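PDB 3C8T: fumarate lyase from Mesorhizobium sp., which belongs to the fumarate lyase superfamily of largely helical enzymes, here an assembly of four chains built round bundles of long helices. Local coordinates for residues N140-P145 / M435-L440; A147-L152 / L260-E265; G161-V166 / A249-I254. All blocks are in the same frame, centred on the assembly; numbering follows the deposited sequence.

Interaction 1: residues N140-P145 / M435-L440; sequences NHRDTP and MVDNVL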
loop_
_atom_site.group_PDB
_atom_site.type_symbol
_atom_site.label_atom_id
_atom_site.label_comp_id
_atom_site.label_asym_id
_atom_site.label_seq_id
_atom_site.Cartn_x
_atom_site.Cartn_y
_atom_site.Cartn_z
ATOM N N ASN A 140 -10.074 20.591 31.281
ATOM C CA ASN A 140 -9.080 21.022 32.286
ATOM C C ASN A 140 -7.985 21.961 31.754
ATOM O O ASN A 140 -7.503 22.819 32.485
ATOM C CB ASN A 140 -8.420 19.826 32.971
ATOM C CG ASN A 140 -9.431 18.890 33.657
ATOM O OD1 ASN A 140 -10.571 19.283 33.968
ATOM N ND2 ASN A 140 -9.009 17.643 33.886
ATOM N N HIS A 141 -7.621 21.838 30.471
ATOM C CA HIS A 141 -6.519 22.646 29.919
ATOM C C HIS A 141 -6.978 23.674 28.934
ATOM O O HIS A 141 -6.183 24.224 28.162
ATOM C CB HIS A 141 -5.388 21.725 29.403
ATOM C CG HIS A 141 -4.745 20.955 30.510
ATOM N ND1 HIS A 141 -3.908 21.553 31.428
ATOM C CD2 HIS A 141 -4.901 19.676 30.926
ATOM C CE1 HIS A 141 -3.536 20.663 32.331
ATOM N NE2 HIS A 141 -4.111 19.509 32.040
ATOM N N ARG A 142 -8.283 23.920 28.959
ATOM C CA ARG A 142 -8.924 24.932 28.113
ATOM C C ARG A 142 -8.094 26.218 28.055
ATOM O O ARG A 142 -7.932 26.789 26.991
ATOM C CB ARG A 142 -10.355 25.227 28.629
ATOM C CG ARG A 142 -11.181 26.183 27.772
ATOM C CD ARG A 142 -12.374 26.770 28.560
ATOM N NE ARG A 142 -13.265 27.597 27.729
ATOM C CZ ARG A 142 -13.174 28.915 27.581
ATOM N NH1 ARG A 142 -12.214 29.602 28.203
ATOM N NH2 ARG A 142 -14.044 29.562 26.802
ATOM N N ASP A 143 -7.580 26.666 29.200
ATOM C CA ASP A 143 -6.840 27.934 29.271
ATOM C C ASP A 143 -5.318 27.786 29.488
ATOM O O ASP A 143 -4.669 28.786 29.768
ATOM C CB ASP A 143 -7.421 28.868 30.378
ATOM C CG ASP A 143 -8.930 29.021 30.287
ATOM O OD1 ASP A 143 -9.588 29.011 31.345
ATOM O OD2 ASP A 143 -9.468 29.124 29.166
ATOM N N THR A 144 -4.774 26.569 29.409
ATOM C CA THR A 144 -3.336 26.320 29.516
ATOM C C THR A 144 -2.595 26.788 28.222
ATOM O O THR A 144 -2.662 26.096 27.157
ATOM C CB THR A 144 -3.084 24.821 29.752
ATOM O OG1 THR A 144 -4.000 24.306 30.744
ATOM C CG2 THR A 144 -1.620 24.552 30.201
ATOM N N PRO A 145 -1.881 27.942 28.279
ATOM C CA PRO A 145 -1.245 28.420 27.039
ATOM C C PRO A 145 0.020 27.632 26.675
ATOM O O PRO A 145 0.702 27.065 27.547
ATOM C CB PRO A 145 -0.899 29.878 27.333
ATOM C CG PRO A 145 -0.987 30.038 28.829
ATOM C CD PRO A 145 -1.558 28.802 29.437
ATOM N N MET A 435 -13.599 27.875 20.993
ATOM C CA MET A 435 -13.569 26.709 20.099
ATOM C C MET A 435 -13.653 25.406 20.900
ATOM O O MET A 435 -14.368 24.458 20.523
ATOM C CB MET A 435 -12.304 26.744 19.210
ATOM C CG MET A 435 -12.265 27.890 18.199
ATOM S SD MET A 435 -10.740 27.957 17.233
ATOM C CE MET A 435 -11.219 29.188 16.017
ATOM N N VAL A 436 -12.958 25.374 22.028
ATOM C CA VAL A 436 -13.025 24.254 22.951
ATOM C C VAL A 436 -14.460 24.033 23.422
ATOM O O VAL A 436 -14.928 22.881 23.420
ATOM C CB VAL A 436 -12.088 24.424 24.173
ATOM C CG1 VAL A 436 -12.413 23.398 25.284
ATOM C CG2 VAL A 436 -10.628 24.319 23.747
ATOM N N ASP A 437 -15.132 25.120 23.839
ATOM C CA ASP A 437 -16.519 25.059 24.337
ATOM C C ASP A 437 -17.471 24.509 23.272
ATOM O O ASP A 437 -18.356 23.708 23.550
ATOM C CB ASP A 437 -16.987 26.439 24.798
ATOM C CG ASP A 437 -16.201 26.964 26.025
ATOM O OD1 ASP A 437 -15.603 26.152 26.803
ATOM O OD2 ASP A 437 -16.193 28.211 26.194
ATOM N N ASN A 438 -17.265 24.942 22.040
ATOM C CA ASN A 438 -18.015 24.471 20.881
ATOM C C ASN A 438 -17.934 22.964 20.669
ATOM O O ASN A 438 -18.953 22.288 20.485
ATOM C CB ASN A 438 -17.501 25.171 19.634
ATOM C CG ASN A 438 -18.456 25.040 18.479
ATOM O OD1 ASN A 438 -19.501 25.701 18.468
ATOM N ND2 ASN A 438 -18.139 24.166 17.511
ATOM N N VAL A 439 -16.733 22.411 20.686
ATOM C CA VAL A 439 -16.580 20.969 20.528
ATOM C C VAL A 439 -17.172 20.199 21.738
ATOM O O VAL A 439 -17.878 19.210 21.574
ATOM C CB VAL A 439 -15.088 20.601 20.298
ATOM C CG1 VAL A 439 -14.883 19.077 20.228
ATOM C CG2 VAL A 439 -14.597 21.262 19.062
ATOM N N LEU A 440 -16.873 20.653 22.945
ATOM C CA LEU A 440 -17.405 20.006 24.151
ATOM C C LEU A 440 -18.956 20.010 24.164
ATOM O O LEU A 440 -19.575 19.017 24.560
ATOM C CB LEU A 440 -16.831 20.647 25.410
ATOM C CG LEU A 440 -15.338 20.367 25.678
ATOM C CD1 LEU A 440 -14.869 21.137 26.919
ATOM C CD2 LEU A 440 -15.072 18.878 25.909
#
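A two-pronged salt bridge between Arg142 and Asp437, with a small apolar contact beside it, fastens the turn that follows helix 104-140 to helix 432-440 near the C-terminal end of the modelled chain. Arg142 stands in a type I beta turn running from His141 to Thr144. Its CG lies anti to the backbone N (chi1 -175°) and the chain beyond is extended, which carries the guanidinium across to the helix. There it meets the carboxylate side-on: NE bonds to Asp437 OD1 at 2.9 Å and NH2 to Asp437 OD2 at 2.6 Å. Both oxygens lie close to the guanidinium plane, but the two flat groups are turned 22° against each other, and NH2 reaches OD2 from above the carboxylate plane. Arginine suits this place because a third nitrogen remains for its neighbour in the turn: NH1 bonds Asp143 OD2 at 2.9 Å. Nearer the backbone of the same side chain, Arg142 CG lies 3.9 Å from Val436 CG1, so a buried branched residue packs against the methylene part while the exposed Asp437 takes the charge. The outcome is a surface salt-bridge network of one arginine between two aspartates, pinning a beta turn to a helix.

Interaction 2: residues A147-L152 / L260-E265; sequences AGRTHL and LGEVAE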
loop_
_atom_site.group_PDB
_atom_site.type_symbol
_atom_site.label_atom_id
_atom_site.label_comp_id
_atom_site.label_asym_id
_atom_site.label_seq_id
_atom_site.Cartn_x
_atom_site.Cartn_y
_atom_site.Cartn_z
ATOM N N ALA A 147 2.874 27.149 22.837
ATOM C CA ALA A 147 3.128 27.518 21.438
ATOM C C ALA A 147 2.333 26.600 20.473
ATOM O O ALA A 147 2.413 25.368 20.581
ATOM C CB ALA A 147 4.621 27.455 21.159
ATOM N N GLY A 148 1.531 27.206 19.581
ATOM C CA GLY A 148 1.087 26.582 18.342
ATOM C C GLY A 148 2.281 26.309 17.432
ATOM O O GLY A 148 3.205 27.127 17.364
ATOM N N ARG A 149 2.287 25.164 16.743
ATOM C CA ARG A 149 3.392 24.843 15.832
ATOM C C ARG A 149 2.942 24.498 14.400
ATOM O O ARG A 149 2.031 23.681 14.186
ATOM C CB ARG A 149 4.257 23.709 16.413
ATOM C CG ARG A 149 4.903 24.055 17.749
ATOM C CD ARG A 149 5.514 22.877 18.418
ATOM N NE ARG A 149 6.257 23.260 19.630
ATOM C CZ ARG A 149 5.836 23.056 20.892
ATOM N NH1 ARG A 149 4.662 22.463 21.141
ATOM N NH2 ARG A 149 6.590 23.473 21.915
ATOM N N THR A 150 3.585 25.136 13.431
ATOM C CA THR A 150 3.346 24.845 12.031
ATOM C C THR A 150 4.723 24.447 11.530
ATOM O O THR A 150 5.715 25.096 11.879
ATOM C CB THR A 150 2.768 26.046 11.268
ATOM O OG1 THR A 150 3.721 27.103 11.275
ATOM C CG2 THR A 150 1.459 26.535 11.952
ATOM N N HIS A 151 4.774 23.327 10.810
ATOM C CA HIS A 151 6.016 22.649 10.468
ATOM C C HIS A 151 7.062 22.647 11.578
ATOM O O HIS A 151 8.257 22.921 11.339
ATOM C CB HIS A 151 6.594 23.132 9.132
ATOM C CG HIS A 151 6.748 24.623 9.008
ATOM N ND1 HIS A 151 7.836 25.309 9.526
ATOM C CD2 HIS A 151 6.011 25.543 8.330
ATOM C CE1 HIS A 151 7.725 26.595 9.228
ATOM N NE2 HIS A 151 6.630 26.762 8.497
ATOM N N LEU A 152 6.583 22.308 12.784
ATOM C CA LEU A 152 7.393 22.083 13.981
ATOM C C LEU A 152 7.988 23.361 14.583
ATOM O O LEU A 152 8.785 23.298 15.526
ATOM C CB LEU A 152 8.472 20.997 13.777
ATOM C CG LEU A 152 8.005 19.652 13.201
ATOM C CD1 LEU A 152 9.219 18.917 12.607
ATOM C CD2 LEU A 152 7.314 18.789 14.295
ATOM N N LEU A 260 11.539 19.971 24.607
ATOM C CA LEU A 260 10.155 20.414 24.772
ATOM C C LEU A 260 9.628 20.085 26.163
ATOM O O LEU A 260 9.354 21.005 26.942
ATOM C CB LEU A 260 9.215 19.849 23.677
ATOM C CG LEU A 260 9.169 20.647 22.378
ATOM C CD1 LEU A 260 10.580 20.632 21.699
ATOM C CD2 LEU A 260 8.110 20.101 21.417
ATOM N N GLY A 261 9.479 18.786 26.450
ATOM C CA GLY A 261 9.134 18.280 27.768
ATOM C C GLY A 261 7.784 18.749 28.259
ATOM O O GLY A 261 7.579 18.911 29.468
ATOM N N GLU A 262 6.845 18.920 27.331
ATOM C CA GLU A 262 5.558 19.522 27.630
ATOM C C GLU A 262 4.515 18.547 28.186
ATOM O O GLU A 262 3.549 18.986 28.802
ATOM C CB GLU A 262 5.010 20.262 26.424
ATOM C CG GLU A 262 5.820 21.476 26.094
ATOM C CD GLU A 262 5.369 22.150 24.821
ATOM O OE1 GLU A 262 4.496 21.564 24.116
ATOM O OE2 GLU A 262 5.889 23.252 24.524
ATOM N N VAL A 263 4.727 17.246 27.945
ATOM C CA VAL A 263 3.885 16.155 28.458
ATOM C C VAL A 263 4.715 14.887 28.698
ATOM O O VAL A 263 5.880 14.802 28.301
ATOM C CB VAL A 263 2.686 15.767 27.493
ATOM C CG1 VAL A 263 1.737 16.953 27.230
ATOM C CG2 VAL A 263 3.184 15.113 26.202
ATOM N N ALA A 264 4.081 13.900 29.330
ATOM C CA ALA A 264 4.654 12.599 29.538
ATOM C C ALA A 264 3.513 11.577 29.624
ATOM O O ALA A 264 2.403 11.884 30.122
ATOM C CB ALA A 264 5.549 12.571 30.853
ATOM N N GLU A 265 3.786 10.381 29.114
ATOM C CA GLU A 265 2.858 9.261 29.121
ATOM C C GLU A 265 2.737 8.824 30.558
ATOM O O GLU A 265 3.657 9.047 31.320
ATOM C CB GLU A 265 3.439 8.076 28.308
ATOM C CG GLU A 265 3.362 8.248 26.752
ATOM C CD GLU A 265 3.556 6.910 25.972
ATOM O OE1 GLU A 265 3.721 5.822 26.610
ATOM O OE2 GLU A 265 3.494 6.964 24.717
HETATM O O HOH W 1 4.648 25.625 24.290
#
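Arg149, on strand 145-150, sends its guanidinium end-on into the carboxylate of Glu262, just ahead of the short strand 263-264. The tight part of the contact is this paired bond. NH2 holds Glu262 OE2 at 2.7 Å in a nearly straight bond (172°), and NH1 reaches Glu262 OE1 at a longer 3.1 Å. Both oxygens lie near the guanidinium plane, although the carboxylate is turned 42° against it and NH2 meets OE2 from above the carboxylate plane. Two long side chains suit the gap: each is extended beyond CG, and they approach from opposite directions. Leu260 supplies the apolar part, its CD2 lying over the centre of one guanidinium face and 3.7 Å from Arg149 NH2, where a methyl group can pack without competing for the N-H groups at the edge.

The looser side is toward Ala147, which makes no direct contact with residues 260-265. A water bridges the gap, accepting from Ala147 N at 2.8 Å and donating to Glu262 OE2 at 2.7 Å. Asn356 ND2 also bonds that oxygen, helping to fix the carboxylate. Other subunits meet the arginine as well: Phe311 of the second subunit makes a cation-pi contact, and Glu259 of the third forms a salt bridge with NH2. All three touching residues are buried; the guanidinium lies between glutamates of two chains and probably offsets much of their negative charge, tying the strand, the 260-262 loop and the subunit interface together.

Interaction 3: residues G161-V166 / A249-I254; sequences GYKAAV and AMDISI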
loop_
_atom_site.group_PDB
_atom_site.type_symbol
_atom_site.label_atom_id
_atom_site.label_comp_id
_atom_site.label_asym_id
_atom_site.label_seq_id
_atom_site.Cartn_x
_atom_site.Cartn_y
_atom_site.Cartn_z
ATOM N N GLY A 161 -5.793 22.602 25.829
ATOM C CA GLY A 161 -7.188 22.136 25.700
ATOM C C GLY A 161 -7.673 22.309 24.269
ATOM O O GLY A 161 -8.441 21.498 23.769
ATOM N N TYR A 162 -7.230 23.391 23.606
ATOM C CA TYR A 162 -7.529 23.590 22.205
ATOM C C TYR A 162 -7.016 22.399 21.363
ATOM O O TYR A 162 -7.806 21.797 20.606
ATOM C CB TYR A 162 -7.044 24.949 21.683
ATOM C CG TYR A 162 -7.028 24.998 20.149
ATOM C CD1 TYR A 162 -8.142 25.410 19.429
ATOM C CD2 TYR A 162 -5.879 24.576 19.430
ATOM C CE1 TYR A 162 -8.117 25.405 18.023
ATOM C CE2 TYR A 162 -5.836 24.567 18.050
ATOM C CZ TYR A 162 -6.953 24.973 17.346
ATOM O OH TYR A 162 -6.880 24.947 15.967
ATOM N N LYS A 163 -5.732 22.037 21.522
ATOM C CA LYS A 163 -5.174 20.826 20.884
ATOM C C LYS A 163 -5.988 19.575 21.167
ATOM O O LYS A 163 -6.251 18.801 20.267
ATOM C CB LYS A 163 -3.706 20.561 21.310
ATOM C CG LYS A 163 -2.703 21.505 20.683
ATOM C CD LYS A 163 -1.214 20.990 20.850
ATOM C CE LYS A 163 -0.968 19.618 20.172
ATOM N NZ LYS A 163 -1.540 19.680 18.778
ATOM N N ALA A 164 -6.329 19.339 22.435
ATOM C CA ALA A 164 -7.141 18.173 22.776
ATOM C C ALA A 164 -8.520 18.235 22.114
ATOM O O ALA A 164 -9.072 17.193 21.742
ATOM C CB ALA A 164 -7.263 18.009 24.310
ATOM N N ALA A 165 -9.084 19.436 21.947
ATOM C CA ALA A 165 -10.410 19.573 21.327
ATOM C C ALA A 165 -10.398 19.205 19.861
ATOM O O ALA A 165 -11.406 18.677 19.345
ATOM C CB ALA A 165 -10.963 20.971 21.497
ATOM N N VAL A 166 -9.281 19.517 19.195
ATOM C CA VAL A 166 -9.069 19.168 17.800
ATOM C C VAL A 166 -9.017 17.619 17.653
ATOM O O VAL A 166 -9.698 17.043 16.787
ATOM C CB VAL A 166 -7.788 19.855 17.276
ATOM C CG1 VAL A 166 -7.228 19.149 15.994
ATOM C CG2 VAL A 166 -8.041 21.338 17.018
ATOM N N ALA A 249 -0.599 10.757 18.496
ATOM C CA ALA A 249 0.608 10.045 18.952
ATOM C C ALA A 249 1.859 10.730 18.473
ATOM O O ALA A 249 2.840 10.752 19.188
ATOM C CB ALA A 249 0.612 8.594 18.506
ATOM N N MET A 250 1.825 11.265 17.243
ATOM C CA MET A 250 2.900 12.084 16.722
ATOM C C MET A 250 3.088 13.287 17.631
ATOM O O MET A 250 4.227 13.607 18.005
ATOM C CB MET A 250 2.627 12.584 15.289
ATOM C CG MET A 250 3.242 11.700 14.198
ATOM S SD MET A 250 5.046 11.327 14.328
ATOM C CE MET A 250 5.776 12.702 13.459
ATOM N N ASP A 251 1.974 13.963 17.939
ATOM C CA ASP A 251 2.028 15.203 18.695
ATOM C C ASP A 251 2.615 14.934 20.078
ATOM O O ASP A 251 3.549 15.578 20.481
ATOM C CB ASP A 251 0.633 15.860 18.811
ATOM C CG ASP A 251 0.126 16.403 17.493
ATOM O OD1 ASP A 251 0.849 16.300 16.486
ATOM O OD2 ASP A 251 -0.999 16.952 17.448
ATOM N N ILE A 252 2.077 13.957 20.788
ATOM C CA ILE A 252 2.577 13.630 22.134
ATOM C C ILE A 252 4.052 13.200 22.152
ATOM O O ILE A 252 4.829 13.734 22.929
ATOM C CB ILE A 252 1.666 12.596 22.852
ATOM C CG1 ILE A 252 0.315 13.274 23.198
ATOM C CG2 ILE A 252 2.374 11.990 24.102
ATOM C CD1 ILE A 252 -0.859 12.329 23.216
ATOM N N SER A 253 4.454 12.289 21.263
ATOM C CA SER A 253 5.854 11.831 21.278
ATOM C C SER A 253 6.821 12.965 20.963
ATOM O O SER A 253 7.919 13.012 21.503
ATOM C CB SER A 253 6.076 10.600 20.391
ATOM O OG SER A 253 5.909 10.921 19.061
ATOM N N ILE A 254 6.405 13.907 20.119
ATOM C CA ILE A 254 7.247 15.064 19.811
ATOM C C ILE A 254 7.230 16.061 21.000
ATOM O O ILE A 254 8.253 16.595 21.377
ATOM C CB ILE A 254 6.856 15.744 18.505
ATOM C CG1 ILE A 254 7.072 14.785 17.300
ATOM C CG2 ILE A 254 7.602 17.127 18.412
ATOM C CD1 ILE A 254 6.546 15.351 15.895
#
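Lys163 and Asp251 reach toward each other from helices 160-185 and 229-255, forming a single buried salt bridge although Lys163 CA and Asp251 CA, the nearest CA pair of the two segments, are 9.4 Å apart. The lysine leaves its helix with CG anti to the carbonyl carbon and then bends at its last two torsions (chi3 61°, chi4 48°), which turns the last bond aside and brings NZ over the carboxylate. Its long, flexible chain suits a position where the ammonium must serve more than one carboxylate. Asp251 CG is likewise anti to the carbonyl carbon, and the short side chain presents OD2 to the gap. NZ donates to Asp251 OD2 at 3.1 Å, well above the carboxylate plane (53° out of it), while Lys163 CE passes 3.8 Å from OD2. The same oxygen also takes a salt bridge from Lys247 and a hydrogen bond from Trp167 NE1; OD1 accepts from the backbone N of Phe311 of the second subunit. The stronger partner of Lys163 NZ is Glu312 of that subunit. With both residues buried, these shared bonds imply a charge network extending beyond the helix pair: carboxylates from two chains probably stabilise the ammonium, while surrounding donors would favour an ionised Asp251.

How the interactions relate
From the N terminus, helix 104-140 leads into residues 140-145, strand 145-150 and then helix 160-185, so the first halves of interactions 1, 2 and 3 follow one another closely. Their partners return in reverse order: 249-254 ends the shortest loop, 260-265 the next, and 435-440 the longest, placing interaction 3 within interaction 2 and both within interaction 1 without crossing. Interactions 2 and 3, with centres about 8 Å apart, touch where Leu260 and Val263 pack on helix 229-255. Interaction 1 adjoins interaction 3 through His141 and Val436. Together they join the helical bundle, the three-stranded sheet through strand 145-150, the segment leading into strand 263-264, and helix 432-440 beside neighbouring subunits.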